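Local coordinates for protein CRISPR-associated endonuclease/helicase Cas3 (Thermus thermophilus HB8, PDB 3SK9) that cuts single-stranded DNA with its N-terminal HD nuclease domain, aided by transition metals such as manganese and nickel, as part of CRISPR antiviral defence, at residues W56-P59 with A65-A68; A67-G72 with R179-P184; A136-A141 with E197-V202. All blocks are in the same frame, centred on the assembly; numbering follows the deposited sequence.

Contact 1: residues W56-P59 with A65-A68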
loop_
_atom_site.group_PDB
_atom_site.type_symbol
_atom_site.label_atom_id
_atom_site.label_comp_id
_atom_site.label_asym_id
_atom_site.label_seq_id
_atom_site.Cartn_x
_atom_site.Cartn_y
_atom_site.Cartn_z
ATOM N N TRP A 56 -13.269 -9.429 -5.856
ATOM C CA TRP A 56 -12.164 -10.373 -5.638
ATOM C C TRP A 56 -12.598 -11.835 -5.410
ATOM O O TRP A 56 -11.746 -12.701 -5.191
ATOM C CB TRP A 56 -11.292 -9.853 -4.495
ATOM C CG TRP A 56 -10.770 -8.475 -4.869
ATOM C CD1 TRP A 56 -11.076 -7.269 -4.277
ATOM C CD2 TRP A 56 -9.898 -8.176 -5.960
ATOM N NE1 TRP A 56 -10.435 -6.239 -4.950
ATOM C CE2 TRP A 56 -9.711 -6.776 -5.985
ATOM C CE3 TRP A 56 -9.233 -8.962 -6.901
ATOM C CZ2 TRP A 56 -8.880 -6.144 -6.952
ATOM C CZ3 TRP A 56 -8.414 -8.341 -7.847
ATOM C CH2 TRP A 56 -8.259 -6.957 -7.875
ATOM N N GLY A 57 -13.906 -12.097 -5.474
ATOM C CA GLY A 57 -14.420 -13.435 -5.242
ATOM C C GLY A 57 -14.068 -13.996 -3.872
ATOM O O GLY A 57 -13.816 -15.208 -3.721
ATOM N N LEU A 58 -14.076 -13.138 -2.857
ATOM C CA LEU A 58 -13.775 -13.563 -1.482
ATOM C C LEU A 58 -14.910 -13.169 -0.547
ATOM O O LEU A 58 -15.601 -12.168 -0.796
ATOM C CB LEU A 58 -12.483 -12.903 -0.970
ATOM C CG LEU A 58 -11.140 -13.335 -1.580
ATOM C CD1 LEU A 58 -10.018 -12.301 -1.270
ATOM C CD2 LEU A 58 -10.787 -14.717 -1.056
ATOM N N PRO A 59 -15.100 -13.935 0.538
ATOM C CA PRO A 59 -15.950 -13.443 1.624
ATOM C C PRO A 59 -15.477 -12.047 2.010
ATOM O O PRO A 59 -14.281 -11.726 1.930
ATOM C CB PRO A 59 -15.672 -14.425 2.770
ATOM C CG PRO A 59 -15.211 -15.664 2.102
ATOM C CD PRO A 59 -14.414 -15.187 0.910
ATOM N N ALA A 65 -9.192 -7.648 3.925
ATOM C CA ALA A 65 -7.814 -7.927 4.303
ATOM C C ALA A 65 -6.882 -7.963 3.087
ATOM O O ALA A 65 -5.771 -7.438 3.172
ATOM C CB ALA A 65 -7.720 -9.251 5.098
ATOM N N TRP A 66 -7.310 -8.625 2.002
ATOM C CA TRP A 66 -6.588 -8.618 0.714
ATOM C C TRP A 66 -6.328 -7.186 0.199
ATOM O O TRP A 66 -5.180 -6.794 -0.152
ATOM C CB TRP A 66 -7.386 -9.431 -0.325
ATOM C CG TRP A 66 -7.059 -9.142 -1.766
ATOM C CD1 TRP A 66 -7.869 -8.499 -2.697
ATOM C CD2 TRP A 66 -5.866 -9.514 -2.471
ATOM N NE1 TRP A 66 -7.230 -8.436 -3.905
ATOM C CE2 TRP A 66 -5.996 -9.035 -3.796
ATOM C CE3 TRP A 66 -4.701 -10.190 -2.106
ATOM C CZ2 TRP A 66 -5.004 -9.246 -4.770
ATOM C CZ3 TRP A 66 -3.709 -10.396 -3.076
ATOM C CH2 TRP A 66 -3.867 -9.902 -4.391
ATOM N N ALA A 67 -7.381 -6.377 0.184
ATOM C CA ALA A 67 -7.258 -5.016 -0.328
ATOM C C ALA A 67 -6.362 -4.169 0.575
ATOM O O ALA A 67 -5.545 -3.365 0.090
ATOM C CB ALA A 67 -8.664 -4.350 -0.481
ATOM N N ALA A 68 -6.504 -4.324 1.880
ATOM C CA ALA A 68 -5.651 -3.571 2.809
ATOM C C ALA A 68 -4.167 -3.890 2.633
ATOM O O ALA A 68 -3.324 -3.011 2.716
ATOM C CB ALA A 68 -6.084 -3.850 4.316
#

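Contact 2: residues A67-G72 with R179-P184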
loop_
_atom_site.group_PDB
_atom_site.type_symbol
_atom_site.label_atom_id
_atom_site.label_comp_id
_atom_site.label_asym_id
_atom_site.label_seq_id
_atom_site.Cartn_x
_atom_site.Cartn_y
_atom_site.Cartn_z
ATOM N N ALA A 67 -7.381 -6.377 0.184
ATOM C CA ALA A 67 -7.258 -5.016 -0.328
ATOM C C ALA A 67 -6.362 -4.169 0.575
ATOM O O ALA A 67 -5.545 -3.365 0.090
ATOM C CB ALA A 67 -8.664 -4.350 -0.481
ATOM N N ALA A 68 -6.504 -4.324 1.880
ATOM C CA ALA A 68 -5.651 -3.571 2.809
ATOM C C ALA A 68 -4.167 -3.890 2.633
ATOM O O ALA A 68 -3.324 -3.011 2.716
ATOM C CB ALA A 68 -6.084 -3.850 4.316
ATOM N N ALA A 69 -3.854 -5.165 2.496
ATOM C CA ALA A 69 -2.457 -5.608 2.330
ATOM C C ALA A 69 -1.878 -5.072 1.008
ATOM O O ALA A 69 -0.723 -4.625 0.949
ATOM C CB ALA A 69 -2.412 -7.121 2.304
ATOM N N LEU A 70 -2.680 -5.108 -0.043
ATOM C CA LEU A 70 -2.214 -4.597 -1.333
ATOM C C LEU A 70 -1.865 -3.126 -1.187
ATOM O O LEU A 70 -0.856 -2.641 -1.688
ATOM C CB LEU A 70 -3.331 -4.714 -2.379
ATOM C CG LEU A 70 -3.518 -5.960 -3.216
ATOM C CD1 LEU A 70 -4.780 -5.741 -4.113
ATOM C CD2 LEU A 70 -2.239 -6.268 -4.048
ATOM N N VAL A 71 -2.782 -2.379 -0.580
ATOM C CA VAL A 71 -2.609 -0.927 -0.429
ATOM C C VAL A 71 -1.363 -0.638 0.437
ATOM O O VAL A 71 -0.672 0.397 0.271
ATOM C CB VAL A 71 -3.881 -0.369 0.223
ATOM C CG1 VAL A 71 -3.635 0.956 0.883
ATOM C CG2 VAL A 71 -5.023 -0.313 -0.888
ATOM N N GLY A 72 -1.091 -1.532 1.365
ATOM C CA GLY A 72 0.133 -1.370 2.158
ATOM C C GLY A 72 1.413 -1.353 1.314
ATOM O O GLY A 72 2.479 -0.946 1.804
ATOM N N ARG A 179 1.363 -11.467 5.539
ATOM C CA ARG A 179 1.253 -12.334 6.711
ATOM C C ARG A 179 0.639 -11.627 7.931
ATOM O O ARG A 179 -0.228 -12.177 8.596
ATOM C CB ARG A 179 2.617 -12.908 7.071
ATOM C CG ARG A 179 2.564 -13.869 8.267
ATOM C CD ARG A 179 3.899 -14.595 8.458
ATOM N NE ARG A 179 5.056 -13.702 8.323
ATOM C CZ ARG A 179 5.871 -13.704 7.265
ATOM N NH1 ARG A 179 5.677 -14.557 6.265
ATOM N NH2 ARG A 179 6.902 -12.882 7.216
ATOM N N ARG A 180 1.092 -10.410 8.219
ATOM C CA ARG A 180 0.544 -9.628 9.324
ATOM C C ARG A 180 -0.964 -9.325 9.193
ATOM O O ARG A 180 -1.659 -9.292 10.194
ATOM C CB ARG A 180 1.253 -8.266 9.496
ATOM C CG ARG A 180 2.678 -8.300 9.778
ATOM C CD ARG A 180 2.871 -8.562 11.211
ATOM N NE ARG A 180 4.273 -8.378 11.356
ATOM C CZ ARG A 180 4.903 -7.382 11.963
ATOM N NH1 ARG A 180 4.325 -6.476 12.760
ATOM N NH2 ARG A 180 6.198 -7.405 11.813
ATOM N N LEU A 181 -1.424 -9.049 7.974
ATOM C CA LEU A 181 -2.834 -8.721 7.692
ATOM C C LEU A 181 -3.713 -9.942 7.541
ATOM O O LEU A 181 -4.942 -9.827 7.528
ATOM C CB LEU A 181 -2.959 -7.932 6.383
ATOM C CG LEU A 181 -2.824 -6.414 6.537
ATOM C CD1 LEU A 181 -4.060 -5.779 7.156
ATOM C CD2 LEU A 181 -1.570 -6.048 7.331
ATOM N N GLY A 182 -3.094 -11.110 7.394
ATOM C CA GLY A 182 -3.849 -12.347 7.228
ATOM C C GLY A 182 -4.567 -12.361 5.895
ATOM O O GLY A 182 -5.646 -12.929 5.777
ATOM N N ALA A 183 -3.955 -11.737 4.882
ATOM C CA ALA A 183 -4.557 -11.599 3.553
ATOM C C ALA A 183 -4.568 -12.912 2.785
ATOM O O ALA A 183 -3.522 -13.509 2.620
ATOM C CB ALA A 183 -3.775 -10.566 2.761
ATOM N N PRO A 184 -5.743 -13.325 2.282
ATOM C CA PRO A 184 -5.857 -14.455 1.350
ATOM C C PRO A 184 -5.659 -14.007 -0.124
ATOM O O PRO A 184 -5.930 -12.871 -0.455
ATOM C CB PRO A 184 -7.304 -14.891 1.546
ATOM C CG PRO A 184 -8.038 -13.522 1.756
ATOM C CD PRO A 184 -7.051 -12.672 2.531
#

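Contact 3: residues A136-A141 with E197-V202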
loop_
_atom_site.group_PDB
_atom_site.type_symbol
_atom_site.label_atom_id
_atom_site.label_comp_id
_atom_site.label_asym_id
_atom_site.label_seq_id
_atom_site.Cartn_x
_atom_site.Cartn_y
_atom_site.Cartn_z
ATOM N N ALA A 136 -0.620 -3.260 -10.289
ATOM C CA ALA A 136 0.710 -2.628 -10.131
ATOM C C ALA A 136 0.665 -1.138 -10.537
ATOM O O ALA A 136 1.223 -0.257 -9.846
ATOM C CB ALA A 136 1.717 -3.386 -10.985
ATOM N N ALA A 137 0.013 -0.844 -11.658
ATOM C CA ALA A 137 -0.221 0.559 -12.051
ATOM C C ALA A 137 -1.132 1.321 -11.091
ATOM O O ALA A 137 -0.906 2.503 -10.852
ATOM C CB ALA A 137 -0.794 0.662 -13.481
ATOM N N ALA A 138 -2.181 0.679 -10.554
ATOM C CA ALA A 138 -3.031 1.325 -9.531
ATOM C C ALA A 138 -2.226 1.852 -8.334
ATOM O O ALA A 138 -2.569 2.865 -7.705
ATOM C CB ALA A 138 -4.133 0.319 -9.034
ATOM N N LEU A 139 -1.165 1.126 -7.983
ATOM C CA LEU A 139 -0.366 1.451 -6.791
ATOM C C LEU A 139 0.874 2.239 -7.156
ATOM O O LEU A 139 1.695 2.488 -6.308
ATOM C CB LEU A 139 0.033 0.136 -6.063
ATOM C CG LEU A 139 -1.281 -0.601 -5.636
ATOM C CD1 LEU A 139 -1.041 -2.072 -5.318
ATOM C CD2 LEU A 139 -1.922 0.115 -4.436
ATOM N N GLY A 140 0.979 2.672 -8.420
ATOM C CA GLY A 140 2.189 3.336 -8.910
ATOM C C GLY A 140 2.194 4.855 -8.766
ATOM O O GLY A 140 1.489 5.419 -7.930
ATOM N N ALA A 141 3.013 5.498 -9.604
ATOM C CA ALA A 141 3.262 6.951 -9.506
ATOM C C ALA A 141 2.218 7.878 -10.094
ATOM O O ALA A 141 2.295 9.094 -9.849
ATOM C CB ALA A 141 4.645 7.271 -10.172
ATOM N N GLU A 197 -13.211 -1.345 -12.541
ATOM C CA GLU A 197 -13.645 -0.670 -11.321
ATOM C C GLU A 197 -12.999 -1.237 -10.031
ATOM O O GLU A 197 -12.862 -0.531 -9.049
ATOM C CB GLU A 197 -15.158 -0.755 -11.151
ATOM C CG GLU A 197 -15.925 0.039 -12.187
ATOM C CD GLU A 197 -15.805 1.519 -11.994
ATOM O OE1 GLU A 197 -16.514 2.087 -11.109
ATOM O OE2 GLU A 197 -15.029 2.105 -12.777
ATOM N N ALA A 198 -12.694 -2.534 -10.007
ATOM C CA ALA A 198 -12.047 -3.125 -8.853
ATOM C C ALA A 198 -10.658 -2.528 -8.699
ATOM O O ALA A 198 -10.205 -2.264 -7.597
ATOM C CB ALA A 198 -11.933 -4.623 -9.041
ATOM N N VAL A 199 -9.970 -2.374 -9.807
ATOM C CA VAL A 199 -8.606 -1.847 -9.752
ATOM C C VAL A 199 -8.605 -0.377 -9.361
ATOM O O VAL A 199 -7.776 0.059 -8.570
ATOM C CB VAL A 199 -7.963 -2.031 -11.152
ATOM C CG1 VAL A 199 -6.556 -1.384 -11.250
ATOM C CG2 VAL A 199 -7.931 -3.506 -11.452
ATOM N N LEU A 200 -9.543 0.377 -9.907
ATOM C CA LEU A 200 -9.654 1.811 -9.597
ATOM C C LEU A 200 -10.054 1.980 -8.101
ATOM O O LEU A 200 -9.666 2.967 -7.453
ATOM C CB LEU A 200 -10.700 2.457 -10.523
ATOM C CG LEU A 200 -10.183 2.542 -12.007
ATOM C CD1 LEU A 200 -11.355 2.826 -13.019
ATOM C CD2 LEU A 200 -9.026 3.585 -12.100
ATOM N N ARG A 201 -10.890 1.079 -7.589
ATOM C CA ARG A 201 -11.236 1.150 -6.163
ATOM C C ARG A 201 -9.959 1.032 -5.312
ATOM O O ARG A 201 -9.806 1.757 -4.320
ATOM C CB ARG A 201 -12.279 0.070 -5.772
ATOM C CG ARG A 201 -13.710 0.565 -5.911
ATOM C CD ARG A 201 -14.737 -0.490 -5.417
ATOM N NE ARG A 201 -15.025 -1.556 -6.379
ATOM C CZ ARG A 201 -15.818 -1.388 -7.436
ATOM N NH1 ARG A 201 -16.368 -0.203 -7.670
ATOM N NH2 ARG A 201 -16.102 -2.397 -8.231
ATOM N N VAL A 202 -9.059 0.116 -5.671
ATOM C CA VAL A 202 -7.801 -0.017 -4.920
ATOM C C VAL A 202 -6.903 1.211 -5.093
ATOM O O VAL A 202 -6.222 1.661 -4.136
ATOM C CB VAL A 202 -7.057 -1.300 -5.347
ATOM C CG1 VAL A 202 -5.577 -1.295 -4.860
ATOM C CG2 VAL A 202 -7.840 -2.558 -4.847
#

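Contact 1: residues W56-P59 with A65-A68
Two different first torsions bring the indoles of Trp56 and Trp66 together: Trp56 holds CG opposite its carbonyl carbon (chi1 -59°), whereas Trp66 swings CG away from its own backbone N (chi1 160°). The rings then meet as a T-shaped pair, planes at 67° and five-membered ring centroids 4.5 Å apart. Trp56 offers a face and Trp66 the edge that carries its pyrrole nitrogen. NE1 of Trp66 stands over the middle of the Trp56 ring system, 3.4 Å from CD2 of Trp56, and CD1 of Trp66 follows it down to 3.6 Å from CG of Trp56. Tryptophan suits both places: one indole gives a broad pi surface, the other a polarised N-H edge to set against it. Leu58, crossing the Trp66 side chain at about a right angle, brings one methyl, CD1, to 4.0 Å from CB of Trp66, extending the apolar patch to the base of that side chain. Pro186 touches both indoles from outside the two segments. Gly57, at positive phi, takes the chain out of helix 46-56, and Pro59 sits at the N-cap of helix 60-71. The aromatic pair thus packs one helix end against the next, a helix-loop-helix unit within the mainly helical HD domain.

Contact 2: residues A67-G72 with R179-P184
No flat side chain of either segment enters the place where Ala69 meets Leu181 and Ala183; no ring face or edge is used across it, and the surfaces are made of methyl and methylene groups. The motif here is a Schellman ending of helix 165-181, with Gly182 as its C' residue. Ala183 N bonds back to Phe178 O, and Gly182 N reaches Arg179 O at 3.3 Å. Glycine fits that position because it takes up positive phi (68°) readily. The turn sets Leu181, before the glycine, and Ala183, after it, so that both direct CB at helix 60-71. There the small residues Ala68 and Ala69 let the backbones come close, with the CA atoms of Ala69 and Leu181 only 6.2 Å apart. Leu181 spans both alanines: its CB lies 4.2 Å from CB of Ala69, while one of its two methyls, CD1, lies 4.0 Å from CB of Ala68. Phe178, one turn earlier on the same helix, touches both Ala69 and Ala183 and continues the apolar patch. Beyond the contact, Arg180 pairs with Glu176 in a salt bridge. After the turn, CB of Ala183 meets CB of Ala69 at 3.7 Å.

Contact 3: residues A136-A141 with E197-V202
Van der Waals packing accounts for the whole contact across the segments, in two pairs, Ala138 with Val199 and Leu139 with Val202. In the first, CB of Ala138 lies 3.7 Å from CG1 of Val199 and equally near the carbonyl O of Val199. An alanine serves here because a single methyl lets the backbones approach, the CA atoms of Ala138 and Val199 being 6.4 Å apart. In the second pair Leu139 reaches over with its far end, CD2 coming to 3.9 Å from CG1 of Val202. That branch of Val202 is turned away from its own backbone N (chi1 165°), toward Leu139, just past the end of helix 129-138. Valines one turn apart on helix 196-213 thus present branched, stiff methyl surfaces.

Backbone hydrogen bonds act within the segments instead. Gly140 N to Ala137 O, 3.1 Å, belongs to the winding-down of helix 129-138, where Leu139 is the first residue to leave helical angles.

Electrostatic pairing belongs to a neighbouring surface: Arg201 forms a salt bridge with Asp55, tying helix 196-213 to helix 46-56. The Leu139 side chain lies about 5 Å from that of His74 and about 8 Å from that of Asp210, both metal-binding residues. Apart from the carbonyl O of Val199, the touching atoms are apolar, so the contact holds by shape and burial rather than by directional bonds.

Contacts 1 and 2 are neighbours, their centres about 9 Å apart; both use helix 60-71 and share Ala67 and Ala68, and CE3 of Trp66 packs 3.4 Å from the O of Pro184. Contact 3 lies about 14 Å from contact 1 and 15 Å from contact 2, centre to centre, yet touches both: Trp56 packs on Ala198, and Leu70 and Val71 on Leu139. Along the chain contact 1 closes first, while contacts 2 and 3 interleave, since 136-141 falls between 67-72 and 179-184. Helices 60-71, 129-138, 165-181 and 196-213 are thereby locked into one HD-domain core; Asp210 lies on helix 196-213 and His74 follows shortly after helix 60-71, which places this core beside the metal site.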